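Local coordinates for protein putative aspartyl-tRNA synthetase (PDB 6OD8) that probably attaches L-aspartate to tRNA(Asp) at the cost of ATP, as a class II aminoacyl-tRNA synthetase of the type 2 subfamily, at residues A[199-204]-A[542-547]; A[206-211]-A[548-553]; A[225-230]-A[531-536]; A[328-333]-A[524-529]. All blocks are in the same frame, centred on the assembly; numbering follows the deposited sequence.

Contact 1: A[199-204]-A[542-547]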
loop_
_atom_site.group_PDB
_atom_site.type_symbol
_atom_site.label_atom_id
_atom_site.label_comp_id
_atom_site.label_asym_id
_atom_site.label_seq_id
_atom_site.Cartn_x
_atom_site.Cartn_y
_atom_site.Cartn_z
ATOM N N VAL A 199 -17.963 -23.494 14.232
ATOM C CA VAL A 199 -16.641 -23.870 13.746
ATOM C C VAL A 199 -15.601 -23.158 14.593
ATOM O O VAL A 199 -15.669 -21.934 14.763
ATOM C CB VAL A 199 -16.465 -23.505 12.265
ATOM C CG1 VAL A 199 -15.099 -23.956 11.787
ATOM C CG2 VAL A 199 -17.581 -24.111 11.445
ATOM N N ASN A 200 -14.629 -23.906 15.108
ATOM C CA ASN A 200 -13.642 -23.223 15.928
ATOM C C ASN A 200 -12.593 -22.559 15.044
ATOM O O ASN A 200 -12.460 -22.843 13.846
ATOM C CB ASN A 200 -13.012 -24.178 16.950
ATOM C CG ASN A 200 -12.111 -25.210 16.330
ATOM O OD1 ASN A 200 -11.208 -24.897 15.561
ATOM N ND2 ASN A 200 -12.331 -26.465 16.696
ATOM N N LEU A 201 -11.846 -21.651 15.658
ATOM C CA LEU A 201 -11.034 -20.725 14.885
ATOM C C LEU A 201 -9.925 -21.443 14.123
ATOM O O LEU A 201 -9.650 -21.108 12.966
ATOM C CB LEU A 201 -10.462 -19.648 15.815
ATOM C CG LEU A 201 -9.624 -18.583 15.112
ATOM C CD1 LEU A 201 -10.410 -17.874 14.024
ATOM C CD2 LEU A 201 -9.155 -17.573 16.131
ATOM N N ASP A 202 -9.282 -22.445 14.734
ATOM C CA ASP A 202 -8.202 -23.121 14.013
ATOM C C ASP A 202 -8.722 -23.854 12.777
ATOM O O ASP A 202 -8.081 -23.824 11.720
ATOM C CB ASP A 202 -7.447 -24.073 14.944
ATOM C CG ASP A 202 -6.461 -23.328 15.859
ATOM O OD1 ASP A 202 -5.881 -22.297 15.419
ATOM O OD2 ASP A 202 -6.276 -23.767 17.020
ATOM N N THR A 203 -9.879 -24.512 12.880
ATOM C CA THR A 203 -10.453 -25.170 11.708
ATOM C C THR A 203 -10.801 -24.150 10.631
ATOM O O THR A 203 -10.577 -24.382 9.436
ATOM C CB THR A 203 -11.687 -25.966 12.129
ATOM O OG1 THR A 203 -11.313 -26.868 13.172
ATOM C CG2 THR A 203 -12.250 -26.756 10.950
ATOM N N ARG A 204 -11.320 -23.001 11.053
ATOM C CA ARG A 204 -11.595 -21.883 10.155
ATOM C C ARG A 204 -10.350 -21.463 9.383
ATOM O O ARG A 204 -10.383 -21.293 8.160
ATOM C CB ARG A 204 -12.102 -20.719 10.991
ATOM C CG ARG A 204 -13.282 -19.997 10.487
ATOM C CD ARG A 204 -13.618 -18.877 11.460
ATOM N NE ARG A 204 -14.770 -19.203 12.292
ATOM C CZ ARG A 204 -16.023 -19.045 11.879
ATOM N NH1 ARG A 204 -16.251 -18.576 10.655
ATOM N NH2 ARG A 204 -17.038 -19.345 12.672
ATOM N N ASN A 542 -11.206 -11.586 18.169
ATOM C CA ASN A 542 -9.899 -12.173 17.896
ATOM C C ASN A 542 -9.308 -11.494 16.677
ATOM O O ASN A 542 -9.974 -11.402 15.641
ATOM C CB ASN A 542 -10.003 -13.697 17.647
ATOM C CG ASN A 542 -8.667 -14.399 17.779
ATOM O OD1 ASN A 542 -7.708 -14.084 17.066
ATOM N ND2 ASN A 542 -8.574 -15.304 18.753
ATOM N N VAL A 543 -8.052 -11.059 16.792
ATOM C CA VAL A 543 -7.407 -10.337 15.703
ATOM C C VAL A 543 -7.258 -11.207 14.457
ATOM O O VAL A 543 -7.130 -10.674 13.347
ATOM C CB VAL A 543 -6.039 -9.792 16.171
ATOM C CG1 VAL A 543 -5.051 -10.930 16.396
ATOM C CG2 VAL A 543 -5.499 -8.764 15.174
ATOM N N ARG A 544 -7.264 -12.538 14.619
ATOM C CA ARG A 544 -7.173 -13.436 13.472
ATOM C C ARG A 544 -8.401 -13.354 12.578
ATOM O O ARG A 544 -8.337 -13.792 11.422
ATOM C CB ARG A 544 -6.963 -14.873 13.944
ATOM C CG ARG A 544 -5.643 -15.010 14.728
ATOM C CD ARG A 544 -5.596 -16.249 15.584
ATOM N NE ARG A 544 -4.331 -16.325 16.317
ATOM C CZ ARG A 544 -4.051 -15.605 17.402
ATOM N NH1 ARG A 544 -4.940 -14.727 17.869
ATOM N NH2 ARG A 544 -2.873 -15.753 18.026
ATOM N N LEU A 545 -9.519 -12.823 13.084
ATOM C CA LEU A 545 -10.677 -12.618 12.219
ATOM C C LEU A 545 -10.460 -11.497 11.215
ATOM O O LEU A 545 -11.242 -11.390 10.269
ATOM C CB LEU A 545 -11.927 -12.318 13.050
ATOM C CG LEU A 545 -12.338 -13.439 14.032
ATOM C CD1 LEU A 545 -13.545 -13.042 14.886
ATOM C CD2 LEU A 545 -12.644 -14.744 13.286
ATOM N N ALA A 546 -9.434 -10.657 11.406
ATOM C CA ALA A 546 -9.177 -9.511 10.537
ATOM C C ALA A 546 -7.830 -9.603 9.838
ATOM O O ALA A 546 -7.307 -8.589 9.346
ATOM C CB ALA A 546 -9.273 -8.204 11.325
ATOM N N SER A 547 -7.242 -10.793 9.794
ATOM C CA SER A 547 -5.977 -11.017 9.106
ATOM C C SER A 547 -6.211 -12.183 8.159
ATOM O O SER A 547 -6.675 -13.236 8.588
ATOM C CB SER A 547 -4.844 -11.321 10.094
ATOM O OG SER A 547 -3.604 -11.551 9.421
#
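Leu-201, in the first turn of helix 201-206, makes a partly buried van der Waals contact, apolar on both sides only at Leu-545, with the loop after helix 530-538: with Asn-542 and, in the 3-10 turn 543-545 that follows it, Arg-544 and Leu-545. It joins the beginning and the end of the class II synthetase region, 338 residues apart. No hydrogen bond crosses it, and the nearest CA atoms, of Leu-201 and Arg-544, lie 8.4 Å apart. The two methyls of Leu-201 have different partners. Leu-201 CD2 comes against the amide of Asn-542, 3.5 Å from its ND2, and also touches the aliphatic part of Arg-544, with CD at 3.8 Å. Leu-201 CD1 meets Leu-545 CD2 at 3.9 Å. With CG set opposite its backbone N (chi1 -178°), the Leu-201 branch reaches out across the gap. Its polar neighbours are held within their own segment: Asn-542 OD1 accepts from Arg-544 N at 2.9 Å, in the carbonyl plane and on a lone pair, which closes an Asx turn. Arg-544 NH1 reaches the same oxygen at 3.0 Å. The guanidinium also bonds Thr-304 O through NH1 and pairs with Asp-552 through NE. On the other side Asn-200 caps helix 201-206, its OD1 accepting from Thr-203 N at 3.0 Å, nearly straight (172°). Thus Leu-201 packs on a surface whose amide and arginine chain are fixed by hydrogen bonds: cohesion across the contact is van der Waals, while the polar bonds set the shape of each partner.

Contact 2: A[206-211]-A[548-553]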
loop_
_atom_site.group_PDB
_atom_site.type_symbol
_atom_site.label_atom_id
_atom_site.label_comp_id
_atom_site.label_asym_id
_atom_site.label_seq_id
_atom_site.Cartn_x
_atom_site.Cartn_y
_atom_site.Cartn_z
ATOM N N ASN A 206 -7.521 -23.060 8.975
ATOM C CA ASN A 206 -6.887 -24.143 8.234
ATOM C C ASN A 206 -7.460 -24.307 6.831
ATOM O O ASN A 206 -6.774 -24.865 5.975
ATOM C CB ASN A 206 -7.029 -25.465 8.989
ATOM C CG ASN A 206 -6.152 -25.525 10.218
ATOM O OD1 ASN A 206 -5.232 -24.723 10.369
ATOM N ND2 ASN A 206 -6.433 -26.470 11.105
ATOM N N SER A 207 -8.708 -23.875 6.603
ATOM C CA SER A 207 -9.336 -23.824 5.270
ATOM C C SER A 207 -9.941 -22.435 5.057
ATOM O O SER A 207 -11.149 -22.265 4.866
ATOM C CB SER A 207 -10.418 -24.885 5.090
ATOM O OG SER A 207 -9.934 -26.182 5.371
ATOM N N ARG A 208 -9.065 -21.429 5.076
ATOM C CA ARG A 208 -9.504 -20.043 5.046
ATOM C C ARG A 208 -10.291 -19.718 3.785
ATOM O O ARG A 208 -11.176 -18.854 3.821
ATOM C CB ARG A 208 -8.286 -19.117 5.177
ATOM C CG ARG A 208 -8.614 -17.659 5.125
ATOM C CD ARG A 208 -9.544 -17.272 6.260
ATOM N NE ARG A 208 -8.954 -16.205 7.053
ATOM C CZ ARG A 208 -9.564 -15.593 8.059
ATOM N NH1 ARG A 208 -10.801 -15.931 8.384
ATOM N NH2 ARG A 208 -8.940 -14.631 8.729
ATOM N N TRP A 209 -9.994 -20.403 2.670
ATOM C CA TRP A 209 -10.723 -20.154 1.426
ATOM C C TRP A 209 -12.196 -20.498 1.565
ATOM O O TRP A 209 -13.043 -19.882 0.904
ATOM C CB TRP A 209 -10.103 -20.945 0.270
ATOM C CG TRP A 209 -9.814 -22.387 0.608
ATOM C CD1 TRP A 209 -10.623 -23.472 0.393
ATOM C CD2 TRP A 209 -8.628 -22.889 1.230
ATOM N NE1 TRP A 209 -10.006 -24.615 0.842
ATOM C CE2 TRP A 209 -8.786 -24.280 1.373
ATOM C CE3 TRP A 209 -7.451 -22.286 1.702
ATOM C CZ2 TRP A 209 -7.800 -25.093 1.960
ATOM C CZ3 TRP A 209 -6.476 -23.096 2.284
ATOM C CH2 TRP A 209 -6.658 -24.481 2.403
ATOM N N MET A 210 -12.528 -21.477 2.406
ATOM C CA MET A 210 -13.935 -21.745 2.681
ATOM C C MET A 210 -14.527 -20.666 3.588
ATOM O O MET A 210 -15.626 -20.145 3.335
ATOM C CB MET A 210 -14.075 -23.134 3.322
ATOM C CG MET A 210 -15.481 -23.589 3.556
ATOM S SD MET A 210 -16.343 -23.956 1.989
ATOM C CE MET A 210 -17.962 -24.347 2.644
ATOM N N ASP A 211 -13.819 -20.348 4.671
ATOM C CA ASP A 211 -14.302 -19.354 5.634
ATOM C C ASP A 211 -14.582 -18.012 4.973
ATOM O O ASP A 211 -15.557 -17.330 5.320
ATOM C CB ASP A 211 -13.285 -19.151 6.754
ATOM C CG ASP A 211 -13.668 -17.976 7.658
ATOM O OD1 ASP A 211 -14.592 -18.139 8.476
ATOM O OD2 ASP A 211 -13.112 -16.875 7.481
ATOM N N LEU A 548 -5.931 -11.972 6.872
ATOM C CA LEU A 548 -6.383 -12.904 5.842
ATOM C C LEU A 548 -5.829 -14.308 6.072
ATOM O O LEU A 548 -6.578 -15.288 6.077
ATOM C CB LEU A 548 -5.971 -12.356 4.472
ATOM C CG LEU A 548 -6.726 -12.594 3.184
ATOM C CD1 LEU A 548 -8.224 -12.433 3.365
ATOM C CD2 LEU A 548 -6.164 -11.631 2.090
ATOM N N PHE A 549 -4.512 -14.433 6.240
ATOM C CA PHE A 549 -3.869 -15.722 6.505
ATOM C C PHE A 549 -2.973 -15.494 7.711
ATOM O O PHE A 549 -1.797 -15.135 7.555
ATOM C CB PHE A 549 -3.065 -16.208 5.296
ATOM C CG PHE A 549 -3.908 -16.423 4.070
ATOM C CD1 PHE A 549 -4.661 -17.594 3.936
ATOM C CD2 PHE A 549 -3.975 -15.444 3.076
ATOM C CE1 PHE A 549 -5.463 -17.801 2.795
ATOM C CE2 PHE A 549 -4.771 -15.636 1.928
ATOM C CZ PHE A 549 -5.512 -16.807 1.790
ATOM N N PRO A 550 -3.500 -15.650 8.929
ATOM C CA PRO A 550 -2.803 -15.110 10.107
ATOM C C PRO A 550 -1.482 -15.823 10.394
ATOM O O PRO A 550 -1.259 -16.985 10.053
ATOM C CB PRO A 550 -3.810 -15.328 11.252
ATOM C CG PRO A 550 -5.161 -15.386 10.588
ATOM C CD PRO A 550 -4.866 -16.108 9.261
ATOM N N ARG A 551 -0.603 -15.097 11.074
ATOM C CA ARG A 551 0.670 -15.617 11.543
ATOM C C ARG A 551 0.720 -15.419 13.052
ATOM O O ARG A 551 0.505 -14.305 13.529
ATOM C CB ARG A 551 1.848 -14.881 10.891
ATOM C CG ARG A 551 2.001 -15.131 9.375
ATOM C CD ARG A 551 2.474 -16.583 9.187
ATOM N NE ARG A 551 2.540 -16.993 7.782
ATOM C CZ ARG A 551 1.561 -17.617 7.133
ATOM N NH1 ARG A 551 0.409 -17.899 7.743
ATOM N NH2 ARG A 551 1.732 -17.938 5.860
ATOM N N ASP A 552 0.993 -16.481 13.783
ATOM C CA ASP A 552 1.265 -16.317 15.210
ATOM C C ASP A 552 2.344 -17.349 15.527
ATOM O O ASP A 552 2.755 -18.085 14.613
ATOM C CB ASP A 552 -0.034 -16.426 16.033
ATOM C CG ASP A 552 -0.646 -17.812 16.031
ATOM O OD1 ASP A 552 0.086 -18.808 15.960
ATOM O OD2 ASP A 552 -1.893 -17.909 16.111
ATOM N N PRO A 553 2.864 -17.429 16.761
ATOM C CA PRO A 553 3.988 -18.348 16.999
ATOM C C PRO A 553 3.709 -19.789 16.596
ATOM O O PRO A 553 4.650 -20.527 16.258
ATOM C CB PRO A 553 4.227 -18.220 18.518
ATOM C CG PRO A 553 3.751 -16.867 18.848
ATOM C CD PRO A 553 2.527 -16.673 17.983
#
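Arg-208 and Phe-549 are the closest backbone pair, their CA atoms 7.2 Å apart, where the short helix 208-211 faces the irregular segment 548-553 near the C-terminal end of the chain. The helix is a single turn following Ser-207, whose carbonyl oxygen takes the backbone N of both Met-210 and Asp-211. Segment 548-553 has no regular structure, and its Leu-548 O accepts from Arg-208 NE at 2.7 Å with an N-H...O angle of 167°, the oxygen lying at the guanidinium edge, near its plane. Bends at chi2 and chi3 turn the head group onto this carbonyl, while the aliphatic base of the arginine lies obliquely against the Phe-549 ring, CB being 3.9 Å from CE1. Ring and guanidinium planes stand 74° apart, so the two do not stack. Arg-208 NH1 forms a salt bridge with Asp-211 OD2 at 2.7 Å, reaching the oxygen from above the carboxylate plane, and NH2 bonds Ser-547 O. Phe-549 also meets Tyr-278 of the second subunit, and Arg-551 NE donates to Ile-248 O of that subunit, which places the segment at the dimer interface. One buried guanidinium therefore serves a carboxylate and two main-chain carbonyls, with a third, Arg-544 O, bound weakly; the carboxylate probably balances its charge, and the carbonyl bonds tie the irregular chain to the helix.

Contact 3: A[225-230]-A[531-536]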
loop_
_atom_site.group_PDB
_atom_site.type_symbol
_atom_site.label_atom_id
_atom_site.label_comp_id
_atom_site.label_asym_id
_atom_site.label_seq_id
_atom_site.Cartn_x
_atom_site.Cartn_y
_atom_site.Cartn_z
ATOM N N SER A 225 -9.883 -3.515 3.323
ATOM C CA SER A 225 -9.458 -2.804 2.127
ATOM C C SER A 225 -9.851 -1.331 2.188
ATOM O O SER A 225 -9.070 -0.451 1.781
ATOM C CB SER A 225 -10.069 -3.467 0.883
ATOM O OG SER A 225 -9.677 -2.766 -0.285
ATOM N N ARG A 226 -11.073 -1.035 2.657
ATOM C CA ARG A 226 -11.501 0.364 2.726
ATOM C C ARG A 226 -10.668 1.158 3.730
ATOM O O ARG A 226 -10.379 2.337 3.493
ATOM C CB ARG A 226 -12.988 0.477 3.098
ATOM C CG ARG A 226 -13.961 -0.094 2.088
ATOM C CD ARG A 226 -13.794 0.499 0.661
ATOM N NE ARG A 226 -14.902 0.073 -0.193
ATOM C CZ ARG A 226 -15.042 0.391 -1.480
ATOM N NH1 ARG A 226 -14.134 1.142 -2.094
ATOM N NH2 ARG A 226 -16.092 -0.057 -2.165
ATOM N N VAL A 227 -10.266 0.542 4.850
ATOM C CA VAL A 227 -9.397 1.263 5.800
ATOM C C VAL A 227 -8.101 1.701 5.115
ATOM O O VAL A 227 -7.674 2.861 5.238
ATOM C CB VAL A 227 -9.093 0.413 7.053
ATOM C CG1 VAL A 227 -8.019 1.126 7.917
ATOM C CG2 VAL A 227 -10.363 0.151 7.873
ATOM N N CYS A 228 -7.429 0.769 4.414
ATOM C CA CYS A 228 -6.229 1.137 3.650
ATOM C C CYS A 228 -6.524 2.254 2.656
ATOM O O CYS A 228 -5.771 3.227 2.543
ATOM C CB CYS A 228 -5.673 -0.088 2.902
ATOM S SG CYS A 228 -4.980 -1.359 3.993
ATOM N N GLN A 229 -7.609 2.104 1.894
ATOM C CA GLN A 229 -7.972 3.103 0.893
ATOM C C GLN A 229 -8.128 4.500 1.494
ATOM O O GLN A 229 -7.598 5.486 0.957
ATOM C CB GLN A 229 -9.267 2.673 0.225
ATOM C CG GLN A 229 -9.790 3.672 -0.758
ATOM C CD GLN A 229 -11.100 3.208 -1.377
ATOM O OE1 GLN A 229 -11.445 2.024 -1.311
ATOM N NE2 GLN A 229 -11.838 4.140 -1.965
ATOM N N TYR A 230 -8.896 4.614 2.589
ATOM C CA TYR A 230 -9.154 5.937 3.158
ATOM C C TYR A 230 -7.939 6.473 3.906
ATOM O O TYR A 230 -7.688 7.684 3.890
ATOM C CB TYR A 230 -10.387 5.882 4.069
ATOM C CG TYR A 230 -11.625 5.440 3.317
ATOM C CD1 TYR A 230 -11.872 5.906 2.022
ATOM C CD2 TYR A 230 -12.552 4.559 3.895
ATOM C CE1 TYR A 230 -12.998 5.507 1.319
ATOM C CE2 TYR A 230 -13.694 4.172 3.199
ATOM C CZ TYR A 230 -13.900 4.647 1.915
ATOM O OH TYR A 230 -15.012 4.269 1.208
ATOM N N GLU A 531 -4.904 -4.646 11.025
ATOM C CA GLU A 531 -5.799 -5.672 11.548
ATOM C C GLU A 531 -6.391 -5.248 12.890
ATOM O O GLU A 531 -7.574 -5.484 13.150
ATOM C CB GLU A 531 -5.044 -6.993 11.685
ATOM C CG GLU A 531 -4.432 -7.477 10.362
ATOM C CD GLU A 531 -3.011 -6.957 10.111
ATOM O OE1 GLU A 531 -2.592 -5.944 10.726
ATOM O OE2 GLU A 531 -2.313 -7.602 9.312
ATOM N N ARG A 532 -5.584 -4.626 13.758
ATOM C CA ARG A 532 -6.113 -4.217 15.068
ATOM C C ARG A 532 -7.139 -3.095 14.938
ATOM O O ARG A 532 -8.135 -3.071 15.663
ATOM C CB ARG A 532 -4.979 -3.781 16.005
ATOM C CG ARG A 532 -4.239 -4.935 16.652
ATOM C CD ARG A 532 -5.067 -5.557 17.768
ATOM N NE ARG A 532 -4.917 -4.832 19.032
ATOM C CZ ARG A 532 -5.739 -4.955 20.072
ATOM N NH1 ARG A 532 -6.797 -5.760 20.006
ATOM N NH2 ARG A 532 -5.511 -4.256 21.174
ATOM N N VAL A 533 -6.932 -2.155 14.022
ATOM C CA VAL A 533 -7.940 -1.116 13.894
ATOM C C VAL A 533 -9.254 -1.702 13.374
ATOM O O VAL A 533 -10.325 -1.345 13.870
ATOM C CB VAL A 533 -7.405 0.073 13.060
ATOM C CG1 VAL A 533 -7.523 -0.150 11.571
ATOM C CG2 VAL A 533 -8.124 1.359 13.477
ATOM N N VAL A 534 -9.202 -2.657 12.433
ATOM C CA VAL A 534 -10.439 -3.295 11.962
ATOM C C VAL A 534 -11.088 -4.062 13.102
ATOM O O VAL A 534 -12.305 -3.992 13.309
ATOM C CB VAL A 534 -10.171 -4.212 10.743
ATOM C CG1 VAL A 534 -11.437 -5.033 10.389
ATOM C CG2 VAL A 534 -9.721 -3.409 9.555
ATOM N N MET A 535 -10.273 -4.777 13.882
ATOM C CA MET A 535 -10.792 -5.562 14.997
ATOM C C MET A 535 -11.471 -4.669 16.032
ATOM O O MET A 535 -12.600 -4.937 16.457
ATOM C CB MET A 535 -9.648 -6.360 15.628
ATOM C CG MET A 535 -10.001 -6.999 16.974
ATOM S SD MET A 535 -8.537 -7.727 17.718
ATOM C CE MET A 535 -9.230 -8.588 19.106
ATOM N N LEU A 536 -10.802 -3.586 16.445
ATOM C CA LEU A 536 -11.392 -2.744 17.494
ATOM C C LEU A 536 -12.587 -1.953 16.965
ATOM O O LEU A 536 -13.590 -1.794 17.669
ATOM C CB LEU A 536 -10.330 -1.805 18.080
ATOM C CG LEU A 536 -9.263 -2.555 18.899
ATOM C CD1 LEU A 536 -8.019 -1.703 19.105
ATOM C CD2 LEU A 536 -9.852 -3.013 20.240
#
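Apolar packing alone joins Val-227 of helix 215-237 to Val-533 and Val-534 of helix 530-538. The contact lies near the centre of the chain, and all three side chains are buried. Val-227 divides its methyls between the neighbours: CG1 lies 3.9 Å from Val-533 CG1, and CG2 lies 4.0 Å from Val-534 CG2. Its chi1 of 172° sets this assignment, turning CG1 anti to the backbone N and CG2 beside it. Val-533 CG1 makes its contact from the crowded position between backbone N and carbonyl carbon (chi1 83°). The helices approach to 7.7 Å between the CA atoms of Val-227 and Val-534.

No hydrogen bond crosses between the segments. Within the first, Arg-226 NH1 donates to Gln-229 OE1 at 2.9 Å, in the carbonyl plane and on a lone pair. Within the second, Arg-532 NH1 has a weak bond to Met-535 SD, 3.5 Å long, and Leu-536 CD1 lies over one face of the same guanidinium; Arg-532 NH2 also forms a salt bridge with Glu-480.

By sequence and topology the helix carrying Val-533 is that of motif 3 in class II synthetases, and the helix of Val-227 is that of motif 1, whose Ser-225 OG binds Glu-242 N of the second subunit. Branched methyls meeting at van der Waals distance make the join between a dimer-facing helix and the motif 3 helix one of shape and burial.

Contact 4: A[328-333]-A[524-529]. With EDO (1,2-ethanediol), chain H.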
loop_
_atom_site.group_PDB
_atom_site.type_symbol
_atom_site.label_atom_id
_atom_site.label_comp_id
_atom_site.label_asym_id
_atom_site.label_seq_id
_atom_site.Cartn_x
_atom_site.Cartn_y
_atom_site.Cartn_z
ATOM N N LEU A 328 -0.535 15.191 16.135
ATOM C CA LEU A 328 -1.803 14.759 16.686
ATOM C C LEU A 328 -2.975 15.347 15.905
ATOM O O LEU A 328 -3.989 14.669 15.695
ATOM C CB LEU A 328 -1.847 15.159 18.174
ATOM C CG LEU A 328 -3.144 14.897 18.914
ATOM C CD1 LEU A 328 -3.448 13.391 18.872
ATOM C CD2 LEU A 328 -2.997 15.408 20.359
ATOM N N ASP A 329 -2.849 16.598 15.452
ATOM C CA ASP A 329 -3.875 17.192 14.598
ATOM C C ASP A 329 -4.109 16.343 13.347
ATOM O O ASP A 329 -5.257 16.081 12.962
ATOM C CB ASP A 329 -3.474 18.619 14.192
ATOM C CG ASP A 329 -3.581 19.634 15.324
ATOM O OD1 ASP A 329 -4.137 19.327 16.399
ATOM O OD2 ASP A 329 -3.075 20.768 15.130
ATOM N N VAL A 330 -3.023 15.918 12.686
ATOM C CA VAL A 330 -3.149 15.094 11.481
ATOM C C VAL A 330 -3.757 13.740 11.820
ATOM O O VAL A 330 -4.664 13.266 11.138
ATOM C CB VAL A 330 -1.781 14.950 10.785
ATOM C CG1 VAL A 330 -1.768 13.790 9.787
ATOM C CG2 VAL A 330 -1.441 16.282 10.064
ATOM N N ALA A 331 -3.271 13.109 12.889
ATOM C CA ALA A 331 -3.753 11.780 13.278
ATOM C C ALA A 331 -5.248 11.793 13.582
ATOM O O ALA A 331 -5.974 10.869 13.199
ATOM C CB ALA A 331 -2.957 11.288 14.490
ATOM N N GLU A 332 -5.729 12.827 14.285
ATOM C CA GLU A 332 -7.157 12.891 14.598
ATOM C C GLU A 332 -7.989 13.131 13.346
ATOM O O GLU A 332 -9.080 12.558 13.193
ATOM C CB GLU A 332 -7.433 13.996 15.619
ATOM C CG GLU A 332 -6.984 13.659 17.023
ATOM C CD GLU A 332 -7.151 14.833 17.974
ATOM O OE1 GLU A 332 -7.370 15.963 17.483
ATOM O OE2 GLU A 332 -7.066 14.635 19.209
ATOM N N SER A 333 -7.538 14.037 12.483
ATOM C CA SER A 333 -8.265 14.279 11.243
ATOM C C SER A 333 -8.265 13.027 10.377
ATOM O O SER A 333 -9.260 12.730 9.702
ATOM C CB SER A 333 -7.642 15.453 10.479
ATOM O OG SER A 333 -7.713 16.650 11.238
ATOM N N GLY A 524 7.919 14.301 13.700
ATOM C CA GLY A 524 7.192 13.370 14.547
ATOM C C GLY A 524 6.307 12.488 13.697
ATOM O O GLY A 524 6.223 12.658 12.484
ATOM N N GLY A 525 5.654 11.518 14.323
ATOM C CA GLY A 525 4.886 10.586 13.510
ATOM C C GLY A 525 4.126 9.623 14.389
ATOM O O GLY A 525 4.102 9.767 15.610
ATOM N N PHE A 526 3.518 8.620 13.752
ATOM C CA PHE A 526 2.720 7.632 14.472
ATOM C C PHE A 526 2.559 6.397 13.592
ATOM O O PHE A 526 2.784 6.451 12.381
ATOM C CB PHE A 526 1.350 8.200 14.861
ATOM C CG PHE A 526 0.565 8.770 13.698
ATOM C CD1 PHE A 526 -0.317 7.966 12.983
ATOM C CD2 PHE A 526 0.678 10.124 13.356
ATOM C CE1 PHE A 526 -1.056 8.492 11.923
ATOM C CE2 PHE A 526 -0.072 10.672 12.317
ATOM C CZ PHE A 526 -0.922 9.854 11.586
ATOM N N GLY A 527 2.173 5.286 14.213
ATOM C CA GLY A 527 1.883 4.062 13.473
ATOM C C GLY A 527 0.572 3.468 13.943
ATOM O O GLY A 527 0.140 3.697 15.074
ATOM N N ILE A 528 -0.071 2.699 13.054
ATOM C CA ILE A 528 -1.368 2.079 13.341
ATOM C C ILE A 528 -1.343 0.648 12.824
ATOM O O ILE A 528 -0.994 0.429 11.663
ATOM C CB ILE A 528 -2.543 2.818 12.655
ATOM C CG1 ILE A 528 -2.511 4.324 12.882
ATOM C CG2 ILE A 528 -3.894 2.200 13.046
ATOM C CD1 ILE A 528 -3.320 5.087 11.809
ATOM N N GLY A 529 -1.745 -0.320 13.661
ATOM C CA GLY A 529 -1.938 -1.681 13.167
ATOM C C GLY A 529 -3.228 -1.859 12.379
ATOM O O GLY A 529 -4.319 -1.557 12.882
HETATM C C1 EDO H . -8.943 16.987 14.698
HETATM O O1 EDO H . -9.796 17.495 13.659
HETATM C C2 EDO H . -7.738 17.891 14.921
HETATM O O2 EDO H . -7.228 18.337 13.660
#
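Ala-331 presses its methyl onto the ring of Phe-526, joining helix 325-342 to strand 523-529 of the large mixed sheet. This is the tight part. Ala-331 CB lies 3.9 Å from the ring centroid, only 19° off the ring normal, which defines a CH-pi contact over the face, and its nearest ring atom is CE2 at 3.7 Å. In Phe-526 CB points toward the helix, and chi1 of 54°, with CG between the backbone N and the carbonyl carbon, swings the ring under Ala-331. Tyr-473 of strand 472-477 touches both Ala-331 and Phe-526. The strand is held in the sheet by backbone bonds, Phe-526 pairing with Val-316 and Gly-525 with Ala-486.

The looser margin is at the ring edge, where Val-330 CG1 comes only to 4.4 Å from Phe-526 CE2; Val-330 is partly exposed. The side of the helix turned from the strand holds a 1,2-ethanediol, probably from the crystallisation liquor. Its O2 is hydrogen-bonded to Asp-329 O at 3.1 Å and to Ser-333 OG at 3.0 Å; Ser-397 and Asn-394 also bond the diol. Asp-329 and Glu-332 each form a salt bridge with Arg-401, and Asp-329 also bonds Tyr-68 of the second subunit.

The glycine-rich strand leading into helix 530-538 is that of motif 3 in class II synthetases. In residues 328-333 the side facing the strand is apolar, a small methyl against an aromatic face allowing close approach, while Asp-329, Glu-332 and Ser-333 lie away from it: the carboxylates pair with an arginine, and a carbonyl and a hydroxyl help hold the diol.

How the contacts relate
Contacts 1 and 2 adjoin, their centres 7 Å apart: their segments follow one another along the chain, 199-204 then 206-211 and 542-547 then 548-553. Arg-204 NH1 forms a salt bridge with Asp-211 OD1 at 2.8 Å, while Arg-208 NH2 lies 2.7 Å from Ser-547 O, a probable hydrogen bond. Contact 3, 17 Å from contact 1 between centres, is reached through Met-535, whose SD lies 3.5 Å from Val-543 CA. Contacts 3 and 4 share the motif 3 strand and helix and touch where Val-533 CB lies 4.1 Å from Ile-528 CG2. Motif 3 lines the ATP site in class II synthetases; both contacts probably pack its strand and helix from behind, with no nucleotide bound here.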